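Local coordinates for uncharacterized protein (Bacteroides thetaiotaomicron, PDB 4LB8) that is of unknown function but belongs to the DUF4848 family, is probably exported as a lipoprotein, and forms a two-chain assembly in the crystal, at residues 38-43 / 120-125; 197-202 / 206-211; 270-275 / 281-286. One frame throughout, in Å; residues are numbered along the deposited sequence.

Contact 1. Residues 38-43 / 120-125; sequences NALLKV and YVANEY
Tyr125 meets Val43 with the root of its side chain. From CB outward, CB lies 4.1 Å from Val43 CG1, and CG comes to 4.0 Å of the same methyl, which rests over one face of the ring where the ring joins CB. CD1 is 4.2 Å from Val43 CG1, and the outer ring atoms lie further off. The ring slides past the valine, the side chains running in opposite directions, and the hydroxyl at the tip reaches the backbone oxygen of Thr256 of the second subunit. With CG anti to its carbonyl carbon (chi1 -59°), the ring presents this face to the helix. The setting is helix 33-44 against a 3-10 turn in the loop between helix 84-98 and strand 132-135. One turn earlier on the helix, Leu40 extends CD1 to 3.9 Å from Ala122 CB, alanine's short side chain letting the leucine methyl come close. The same CD1 passes 3.7 Å from Asn123 OD1, the side chains crossing at about a right angle. This asparagine suits burial because its amide is satisfied on both sides, OD1 by Tyr36 and ND2 by Asp142. Phe126 of the same chain and Val258 of the second subunit also pack on Leu40.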
loop_
_atom_site.group_PDB
_atom_site.type_symbol
_atom_site.label_atom_id
_atom_site.label_comp_id
_atom_site.label_asym_id
_atom_site.label_seq_id
_atom_site.Cartn_x
_atom_site.Cartn_y
_atom_site.Cartn_z
ATOM N N ASN A 38 -5.312 -3.178 38.364
ATOM C CA ASN A 38 -6.661 -2.676 38.599
ATOM C C ASN A 38 -6.776 -1.219 38.208
ATOM O O ASN A 38 -7.691 -0.884 37.453
ATOM C CB ASN A 38 -7.064 -2.866 40.054
ATOM C CG ASN A 38 -7.776 -4.171 40.270
ATOM O OD1 ASN A 38 -7.157 -5.248 40.341
ATOM N ND2 ASN A 38 -9.104 -4.106 40.278
ATOM N N ALA A 39 -5.844 -0.351 38.688
ATOM C CA ALA A 39 -5.828 1.078 38.346
ATOM C C ALA A 39 -5.652 1.296 36.835
ATOM O O ALA A 39 -6.266 2.204 36.284
ATOM C CB ALA A 39 -4.725 1.786 39.097
ATOM N N LEU A 40 -4.852 0.446 36.160
ATOM C CA LEU A 40 -4.634 0.538 34.717
ATOM C C LEU A 40 -5.991 0.297 33.961
ATOM O O LEU A 40 -6.372 1.110 33.097
ATOM C CB LEU A 40 -3.529 -0.472 34.304
ATOM C CG LEU A 40 -2.989 -0.455 32.849
ATOM C CD1 LEU A 40 -2.164 0.789 32.549
ATOM C CD2 LEU A 40 -2.175 -1.701 32.579
ATOM N N LEU A 41 -6.741 -0.764 34.361
ATOM C CA LEU A 41 -8.039 -1.133 33.796
ATOM C C LEU A 41 -9.065 -0.027 34.011
ATOM O O LEU A 41 -9.698 0.407 33.046
ATOM C CB LEU A 41 -8.554 -2.457 34.413
ATOM C CG LEU A 41 -9.954 -2.919 33.943
ATOM C CD1 LEU A 41 -9.925 -3.311 32.453
ATOM C CD2 LEU A 41 -10.440 -4.065 34.780
ATOM N N LYS A 42 -9.230 0.428 35.280
ATOM C CA LYS A 42 -10.183 1.487 35.640
ATOM C C LYS A 42 -9.836 2.798 34.917
ATOM O O LYS A 42 -10.715 3.357 34.273
ATOM C CB LYS A 42 -10.270 1.704 37.156
ATOM C CG LYS A 42 -10.635 0.472 37.998
ATOM C CD LYS A 42 -12.127 0.167 38.089
ATOM C CE LYS A 42 -12.398 -1.074 38.916
ATOM N NZ LYS A 42 -13.858 -1.286 39.149
ATOM N N VAL A 43 -8.566 3.242 34.951
ATOM C CA VAL A 43 -8.157 4.484 34.280
ATOM C C VAL A 43 -8.223 4.349 32.742
ATOM O O VAL A 43 -8.777 5.245 32.113
ATOM C CB VAL A 43 -6.778 5.003 34.750
ATOM C CG1 VAL A 43 -6.354 6.260 33.986
ATOM C CG2 VAL A 43 -6.815 5.288 36.242
ATOM N N TYR A 120 4.259 -1.104 25.991
ATOM C CA TYR A 120 3.021 -1.300 26.741
ATOM C C TYR A 120 2.412 0.079 26.926
ATOM O O TYR A 120 2.593 0.751 27.938
ATOM C CB TYR A 120 3.333 -2.044 28.053
ATOM C CG TYR A 120 4.225 -3.256 27.837
ATOM C CD1 TYR A 120 3.945 -4.184 26.837
ATOM C CD2 TYR A 120 5.372 -3.451 28.601
ATOM C CE1 TYR A 120 4.790 -5.261 26.590
ATOM C CE2 TYR A 120 6.212 -4.545 28.380
ATOM C CZ TYR A 120 5.902 -5.456 27.387
ATOM O OH TYR A 120 6.690 -6.557 27.166
ATOM N N VAL A 121 1.724 0.498 25.866
ATOM C CA VAL A 121 1.145 1.807 25.581
ATOM C C VAL A 121 0.257 2.401 26.694
ATOM O O VAL A 121 0.358 3.609 26.960
ATOM C CB VAL A 121 0.405 1.832 24.207
ATOM C CG1 VAL A 121 1.392 1.671 23.068
ATOM C CG2 VAL A 121 -0.719 0.794 24.107
ATOM N N ALA A 122 -0.621 1.583 27.313
ATOM C CA ALA A 122 -1.563 2.077 28.332
ATOM C C ALA A 122 -0.829 2.550 29.597
ATOM O O ALA A 122 -1.377 3.345 30.326
ATOM C CB ALA A 122 -2.612 1.029 28.665
ATOM N N ASN A 123 0.444 2.177 29.776
ATOM C CA ASN A 123 1.248 2.630 30.919
ATOM C C ASN A 123 1.535 4.152 30.886
ATOM O O ASN A 123 1.974 4.695 31.903
ATOM C CB ASN A 123 2.549 1.856 31.002
ATOM C CG ASN A 123 2.373 0.519 31.646
ATOM O OD1 ASN A 123 1.457 0.318 32.421
ATOM N ND2 ASN A 123 3.260 -0.427 31.384
ATOM N N GLU A 124 1.247 4.831 29.744
ATOM C CA GLU A 124 1.407 6.278 29.531
ATOM C C GLU A 124 0.664 7.091 30.618
ATOM O O GLU A 124 1.115 8.176 30.985
ATOM C CB GLU A 124 0.932 6.696 28.125
ATOM C CG GLU A 124 -0.562 6.538 27.847
ATOM C CD GLU A 124 -1.154 7.456 26.792
ATOM O OE1 GLU A 124 -0.442 8.374 26.325
ATOM O OE2 GLU A 124 -2.347 7.278 26.459
ATOM N N TYR A 125 -0.438 6.545 31.149
ATOM C CA TYR A 125 -1.224 7.160 32.212
ATOM C C TYR A 125 -0.437 7.288 33.515
ATOM O O TYR A 125 -0.715 8.191 34.291
ATOM C CB TYR A 125 -2.495 6.327 32.487
ATOM C CG TYR A 125 -3.400 6.172 31.286
ATOM C CD1 TYR A 125 -3.993 7.278 30.689
ATOM C CD2 TYR A 125 -3.725 4.914 30.792
ATOM C CE1 TYR A 125 -4.788 7.145 29.554
ATOM C CE2 TYR A 125 -4.554 4.765 29.683
ATOM C CZ TYR A 125 -5.080 5.884 29.063
ATOM O OH TYR A 125 -5.893 5.747 27.968
#

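Contact 2. Residues 197-202 / 206-211; sequences TSQKKG and WSRYST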
loop_
_atom_site.group_PDB
_atom_site.type_symbol
_atom_site.label_atom_id
_atom_site.label_comp_id
_atom_site.label_asym_id
_atom_site.label_seq_id
_atom_site.Cartn_x
_atom_site.Cartn_y
_atom_site.Cartn_z
ATOM N N THR A 197 -2.238 -3.152 -17.596
ATOM C CA THR A 197 -2.250 -4.477 -16.964
ATOM C C THR A 197 -3.411 -4.661 -15.962
ATOM O O THR A 197 -3.859 -3.701 -15.330
ATOM C CB THR A 197 -0.899 -4.761 -16.254
ATOM O OG1 THR A 197 -0.575 -3.669 -15.399
ATOM C CG2 THR A 197 0.252 -5.016 -17.224
ATOM N N SER A 198 -3.889 -5.907 -15.830
ATOM C CA SER A 198 -4.943 -6.229 -14.896
ATOM C C SER A 198 -4.890 -7.688 -14.521
ATOM O O SER A 198 -4.714 -8.570 -15.380
ATOM C CB SER A 198 -6.323 -5.859 -15.434
ATOM O OG SER A 198 -6.865 -6.850 -16.292
ATOM N N GLN A 199 -5.060 -7.934 -13.223
ATOM C CA GLN A 199 -5.063 -9.264 -12.646
ATOM C C GLN A 199 -6.187 -9.409 -11.624
ATOM O O GLN A 199 -6.658 -8.412 -11.075
ATOM C CB GLN A 199 -3.709 -9.569 -11.993
ATOM C CG GLN A 199 -2.544 -9.667 -12.973
ATOM C CD GLN A 199 -1.311 -10.212 -12.297
ATOM O OE1 GLN A 199 -0.809 -9.656 -11.320
ATOM N NE2 GLN A 199 -0.815 -11.339 -12.776
ATOM N N LYS A 200 -6.631 -10.655 -11.406
ATOM C CA LYS A 200 -7.636 -11.057 -10.424
ATOM C C LYS A 200 -7.016 -12.128 -9.541
ATOM O O LYS A 200 -6.238 -12.954 -10.037
ATOM C CB LYS A 200 -8.961 -11.552 -11.078
ATOM C CG LYS A 200 -8.787 -12.563 -12.221
ATOM C CD LYS A 200 -8.965 -14.016 -11.811
ATOM C CE LYS A 200 -8.045 -14.932 -12.586
ATOM N NZ LYS A 200 -7.527 -16.039 -11.726
ATOM N N LYS A 201 -7.351 -12.118 -8.243
ATOM C CA LYS A 201 -6.844 -13.096 -7.298
ATOM C C LYS A 201 -7.772 -14.316 -7.305
ATOM O O LYS A 201 -8.972 -14.181 -7.079
ATOM C CB LYS A 201 -6.739 -12.467 -5.893
ATOM C CG LYS A 201 -5.671 -13.039 -4.963
ATOM C CD LYS A 201 -5.845 -12.468 -3.545
ATOM C CE LYS A 201 -4.914 -13.054 -2.493
ATOM N NZ LYS A 201 -3.546 -12.447 -2.515
ATOM N N GLY A 202 -7.206 -15.476 -7.634
ATOM C CA GLY A 202 -7.880 -16.771 -7.661
ATOM C C GLY A 202 -7.441 -17.629 -6.487
ATOM O O GLY A 202 -6.798 -17.131 -5.558
ATOM N N TRP A 206 -2.570 -14.657 -8.271
ATOM C CA TRP A 206 -2.871 -13.664 -9.298
ATOM C C TRP A 206 -2.586 -14.191 -10.696
ATOM O O TRP A 206 -1.543 -14.788 -10.966
ATOM C CB TRP A 206 -2.095 -12.370 -9.049
ATOM C CG TRP A 206 -2.426 -11.747 -7.731
ATOM C CD1 TRP A 206 -1.797 -11.962 -6.541
ATOM C CD2 TRP A 206 -3.448 -10.778 -7.477
ATOM N NE1 TRP A 206 -2.379 -11.198 -5.551
ATOM C CE2 TRP A 206 -3.394 -10.460 -6.098
ATOM C CE3 TRP A 206 -4.411 -10.146 -8.279
ATOM C CZ2 TRP A 206 -4.288 -9.562 -5.495
ATOM C CZ3 TRP A 206 -5.279 -9.236 -7.687
ATOM C CH2 TRP A 206 -5.214 -8.953 -6.311
ATOM N N SER A 207 -3.532 -13.936 -11.582
ATOM C CA SER A 207 -3.557 -14.345 -12.969
ATOM C C SER A 207 -4.236 -13.240 -13.763
ATOM O O SER A 207 -5.015 -12.487 -13.195
ATOM C CB SER A 207 -4.315 -15.661 -13.068
ATOM O OG SER A 207 -4.611 -16.058 -14.390
ATOM N N ARG A 208 -3.932 -13.113 -15.053
ATOM C CA ARG A 208 -4.525 -12.083 -15.907
ATOM C C ARG A 208 -6.000 -12.371 -16.244
ATOM O O ARG A 208 -6.406 -13.531 -16.371
ATOM C CB ARG A 208 -3.709 -11.933 -17.201
ATOM C CG ARG A 208 -2.694 -10.826 -17.091
ATOM C CD ARG A 208 -1.649 -10.900 -18.156
ATOM N NE ARG A 208 -0.387 -10.345 -17.664
ATOM C CZ ARG A 208 0.803 -10.911 -17.841
ATOM N NH1 ARG A 208 0.908 -12.069 -18.479
ATOM N NH2 ARG A 208 1.893 -10.335 -17.365
ATOM N N TYR A 209 -6.792 -11.302 -16.392
ATOM C CA TYR A 209 -8.216 -11.391 -16.733
ATOM C C TYR A 209 -8.617 -10.149 -17.538
ATOM O O TYR A 209 -7.997 -9.099 -17.375
ATOM C CB TYR A 209 -9.077 -11.557 -15.456
ATOM C CG TYR A 209 -9.501 -10.255 -14.795
ATOM C CD1 TYR A 209 -8.565 -9.412 -14.192
ATOM C CD2 TYR A 209 -10.838 -9.867 -14.774
ATOM C CE1 TYR A 209 -8.949 -8.200 -13.609
ATOM C CE2 TYR A 209 -11.231 -8.652 -14.207
ATOM C CZ TYR A 209 -10.284 -7.823 -13.621
ATOM O OH TYR A 209 -10.676 -6.626 -13.057
ATOM N N SER A 210 -9.654 -10.252 -18.362
ATOM C CA SER A 210 -10.128 -9.129 -19.175
ATOM C C SER A 210 -10.840 -8.056 -18.350
ATOM O O SER A 210 -11.588 -8.401 -17.448
ATOM C CB SER A 210 -11.063 -9.630 -20.269
ATOM O OG SER A 210 -10.386 -10.499 -21.163
ATOM N N THR A 211 -10.622 -6.758 -18.669
ATOM C CA THR A 211 -11.278 -5.622 -17.992
ATOM C C THR A 211 -11.397 -4.401 -18.935
ATOM O O THR A 211 -10.914 -4.433 -20.073
ATOM C CB THR A 211 -10.525 -5.240 -16.680
ATOM O OG1 THR A 211 -11.390 -4.471 -15.840
ATOM C CG2 THR A 211 -9.253 -4.440 -16.929
#
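The aliphatic part of Lys201 lies over one face of the indole of Trp206, its partner in a non-hydrogen-bonded pair of this antiparallel hairpin. Lys201 CB sits 3.7 Å from the centroid of the six-membered ring and only 5° off its normal, a CH-pi contact. At the indole rim, Trp206 CZ3 comes within 3.7 Å of Gln199 O, close to the ring plane. Gln199 crosses the tryptophan at about a right angle, and its side chain is long enough for the amide to bond at both ends, OE1 accepting from Lys180 and NE2 donating to Asp111 of the second subunit. Lys200 N gives a nearly straight bond of 3.0 Å to Ser207 O, and Ser207 N returns one of 3.3 Å to Lys200 O. Lys200 CG, between backbone N and carbonyl carbon (chi1 48°), nestles 3.4 Å from Tyr209 CB, while Lys200 CB lies over the tyrosine face. Lysines suit these places because their methylenes pack on aromatic faces. Lys180 and Arg179 make cation-pi contacts with Trp206 and Tyr209 respectively; with Lys200, Lys201 and Arg208 they probably make the local potential positive, consistent with Arg208 NH1 bonding Pro114 O and forming a salt bridge with Asp71, both of the second subunit.

Contact 3. Residues 270-275 / 281-286; sequences TIEIWS and DQRGFA
A beta hairpin sets Glu272 beside Arg283, which just precedes the second strand, and beside Phe285 on the same sheet face. Arg283 NE donates to Glu272 OE1 at 2.8 Å, a salt bridge with the oxygen in the guanidinium plane but met from above the carboxylate plane. Lys216 pairs with the same oxygen, so two cations should stabilise the charged carboxylate. Glu272 CG, anti to its carbonyl carbon (chi1 -66°), lies over the Phe285 ring, 3.8 Å from the centroid, and the carboxylate stacks on that ring with the planes 16° apart. Glutamate fits because its CG methylene packs on the aromatic face and its carboxylate reaches the arginine. The hairpin joins strand 268-275 to 284-289, outermost within this chain in a four-stranded antiparallel sheet. Of its hydrogen-bonded pairs, Ile273 N reaches Gly284 O at 2.9 Å and Ile271 N reaches Ala286 O at 3.0 Å, the latter's return bond being weak. Gly284 has no side chain to crowd Ile273, whose CG2 lies 3.7 Å from Gly284 O. On the other face, Ile271 CG1 touches Ala286 CB, both apolar, as suits a face packing against Ala172. Trp274 CE3 meets Arg283 CB at 3.7 Å, the indole nearly perpendicular to the guanidinium.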
loop_
_atom_site.group_PDB
_atom_site.type_symbol
_atom_site.label_atom_id
_atom_site.label_comp_id
_atom_site.label_asym_id
_atom_site.label_seq_id
_atom_site.Cartn_x
_atom_site.Cartn_y
_atom_site.Cartn_z
ATOM N N THR A 270 1.291 14.094 -15.451
ATOM C CA THR A 270 0.734 13.037 -14.592
ATOM C C THR A 270 -0.185 12.052 -15.353
ATOM O O THR A 270 -0.775 12.387 -16.390
ATOM C CB THR A 270 -0.062 13.654 -13.415
ATOM O OG1 THR A 270 -1.231 14.362 -13.878
ATOM C CG2 THR A 270 0.799 14.534 -12.513
ATOM N N ILE A 271 -0.301 10.841 -14.805
ATOM C CA ILE A 271 -1.221 9.791 -15.248
ATOM C C ILE A 271 -1.940 9.226 -14.011
ATOM O O ILE A 271 -1.362 9.172 -12.907
ATOM C CB ILE A 271 -0.579 8.668 -16.098
ATOM C CG1 ILE A 271 0.648 8.029 -15.377
ATOM C CG2 ILE A 271 -0.253 9.186 -17.513
ATOM C CD1 ILE A 271 1.020 6.575 -15.770
ATOM N N GLU A 272 -3.214 8.854 -14.213
ATOM C CA GLU A 272 -4.110 8.214 -13.249
ATOM C C GLU A 272 -4.746 7.017 -13.943
ATOM O O GLU A 272 -5.203 7.156 -15.087
ATOM C CB GLU A 272 -5.192 9.182 -12.752
ATOM C CG GLU A 272 -4.671 10.341 -11.931
ATOM C CD GLU A 272 -5.680 11.456 -11.787
ATOM O OE1 GLU A 272 -6.875 11.148 -11.586
ATOM O OE2 GLU A 272 -5.285 12.637 -11.895
ATOM N N ILE A 273 -4.766 5.844 -13.260
ATOM C CA ILE A 273 -5.287 4.584 -13.799
ATOM C C ILE A 273 -6.228 3.898 -12.806
ATOM O O ILE A 273 -5.897 3.756 -11.620
ATOM C CB ILE A 273 -4.098 3.631 -14.211
ATOM C CG1 ILE A 273 -4.538 2.356 -14.988
ATOM C CG2 ILE A 273 -3.210 3.253 -13.023
ATOM C CD1 ILE A 273 -5.038 2.563 -16.495
ATOM N N TRP A 274 -7.377 3.429 -13.322
ATOM C CA TRP A 274 -8.351 2.589 -12.622
ATOM C C TRP A 274 -9.006 1.657 -13.673
ATOM O O TRP A 274 -8.594 1.682 -14.830
ATOM C CB TRP A 274 -9.359 3.384 -11.763
ATOM C CG TRP A 274 -10.374 4.200 -12.519
ATOM C CD1 TRP A 274 -11.684 3.886 -12.732
ATOM C CD2 TRP A 274 -10.175 5.504 -13.088
ATOM N NE1 TRP A 274 -12.298 4.880 -13.463
ATOM C CE2 TRP A 274 -11.403 5.899 -13.672
ATOM C CE3 TRP A 274 -9.066 6.376 -13.183
ATOM C CZ2 TRP A 274 -11.546 7.104 -14.374
ATOM C CZ3 TRP A 274 -9.228 7.595 -13.835
ATOM C CH2 TRP A 274 -10.453 7.943 -14.426
ATOM N N SER A 275 -9.919 0.753 -13.261
ATOM C CA SER A 275 -10.538 -0.199 -14.199
ATOM C C SER A 275 -11.969 -0.477 -13.790
ATOM O O SER A 275 -12.476 0.181 -12.883
ATOM C CB SER A 275 -9.727 -1.504 -14.272
ATOM O OG SER A 275 -9.810 -2.304 -13.101
ATOM N N ASP A 281 -12.065 6.037 -6.987
ATOM C CA ASP A 281 -11.587 6.417 -5.654
ATOM C C ASP A 281 -10.200 5.817 -5.362
ATOM O O ASP A 281 -9.334 6.474 -4.767
ATOM C CB ASP A 281 -12.631 5.910 -4.634
ATOM C CG ASP A 281 -12.211 5.849 -3.198
ATOM O OD1 ASP A 281 -12.265 6.897 -2.526
ATOM O OD2 ASP A 281 -11.914 4.732 -2.715
ATOM N N GLN A 282 -10.001 4.572 -5.788
ATOM C CA GLN A 282 -8.782 3.826 -5.533
ATOM C C GLN A 282 -7.797 3.878 -6.723
ATOM O O GLN A 282 -6.819 3.109 -6.742
ATOM C CB GLN A 282 -9.147 2.380 -5.165
ATOM C CG GLN A 282 -9.714 2.227 -3.738
ATOM C CD GLN A 282 -8.805 2.797 -2.651
ATOM O OE1 GLN A 282 -9.196 3.655 -1.852
ATOM N NE2 GLN A 282 -7.573 2.348 -2.593
ATOM N N ARG A 283 -7.990 4.836 -7.665
ATOM C CA ARG A 283 -7.093 4.977 -8.819
ATOM C C ARG A 283 -5.657 5.292 -8.411
ATOM O O ARG A 283 -5.426 6.065 -7.481
ATOM C CB ARG A 283 -7.608 6.035 -9.813
ATOM C CG ARG A 283 -7.327 7.474 -9.432
ATOM C CD ARG A 283 -8.257 8.416 -10.148
ATOM N NE ARG A 283 -8.232 9.768 -9.585
ATOM C CZ ARG A 283 -8.800 10.135 -8.438
ATOM N NH1 ARG A 283 -9.438 9.243 -7.686
ATOM N NH2 ARG A 283 -8.722 11.395 -8.029
ATOM N N GLY A 284 -4.720 4.662 -9.114
ATOM C CA GLY A 284 -3.284 4.849 -8.964
ATOM C C GLY A 284 -2.778 6.033 -9.754
ATOM O O GLY A 284 -3.259 6.292 -10.850
ATOM N N PHE A 285 -1.793 6.747 -9.199
ATOM C CA PHE A 285 -1.146 7.957 -9.729
ATOM C C PHE A 285 0.318 7.717 -10.089
ATOM O O PHE A 285 0.936 6.765 -9.607
ATOM C CB PHE A 285 -1.208 9.068 -8.652
ATOM C CG PHE A 285 -2.551 9.739 -8.438
ATOM C CD1 PHE A 285 -3.621 9.040 -7.868
ATOM C CD2 PHE A 285 -2.743 11.074 -8.783
ATOM C CE1 PHE A 285 -4.871 9.652 -7.688
ATOM C CE2 PHE A 285 -3.978 11.696 -8.566
ATOM C CZ PHE A 285 -5.029 10.983 -8.003
ATOM N N ALA A 286 0.892 8.616 -10.900
ATOM C CA ALA A 286 2.310 8.629 -11.286
ATOM C C ALA A 286 2.672 9.911 -11.969
ATOM O O ALA A 286 1.856 10.476 -12.705
ATOM C CB ALA A 286 2.651 7.463 -12.203
#

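Overall arrangement
From the N terminus, contact 1 comes first and closes a long loop: 76 residues, 44 of them helical, separate its segments, so it ties helix 33-44 to the connection that follows the helical region. Contacts 2 and 3 come later, in series, and close short hairpins with three and five intervening residues; none of the three loops nests in or crosses another. Contacts 1 and 3 lie on opposite sides of the chain's centre, their centres about 44 Å apart. Contacts 2 and 3 belong to neighbouring beta sheets and touch, with Thr211 OG1 3.7 Å from Ser275 CB. All three meet the second subunit, contact 1 meeting its strands 179-188, 191-201 and 254-262.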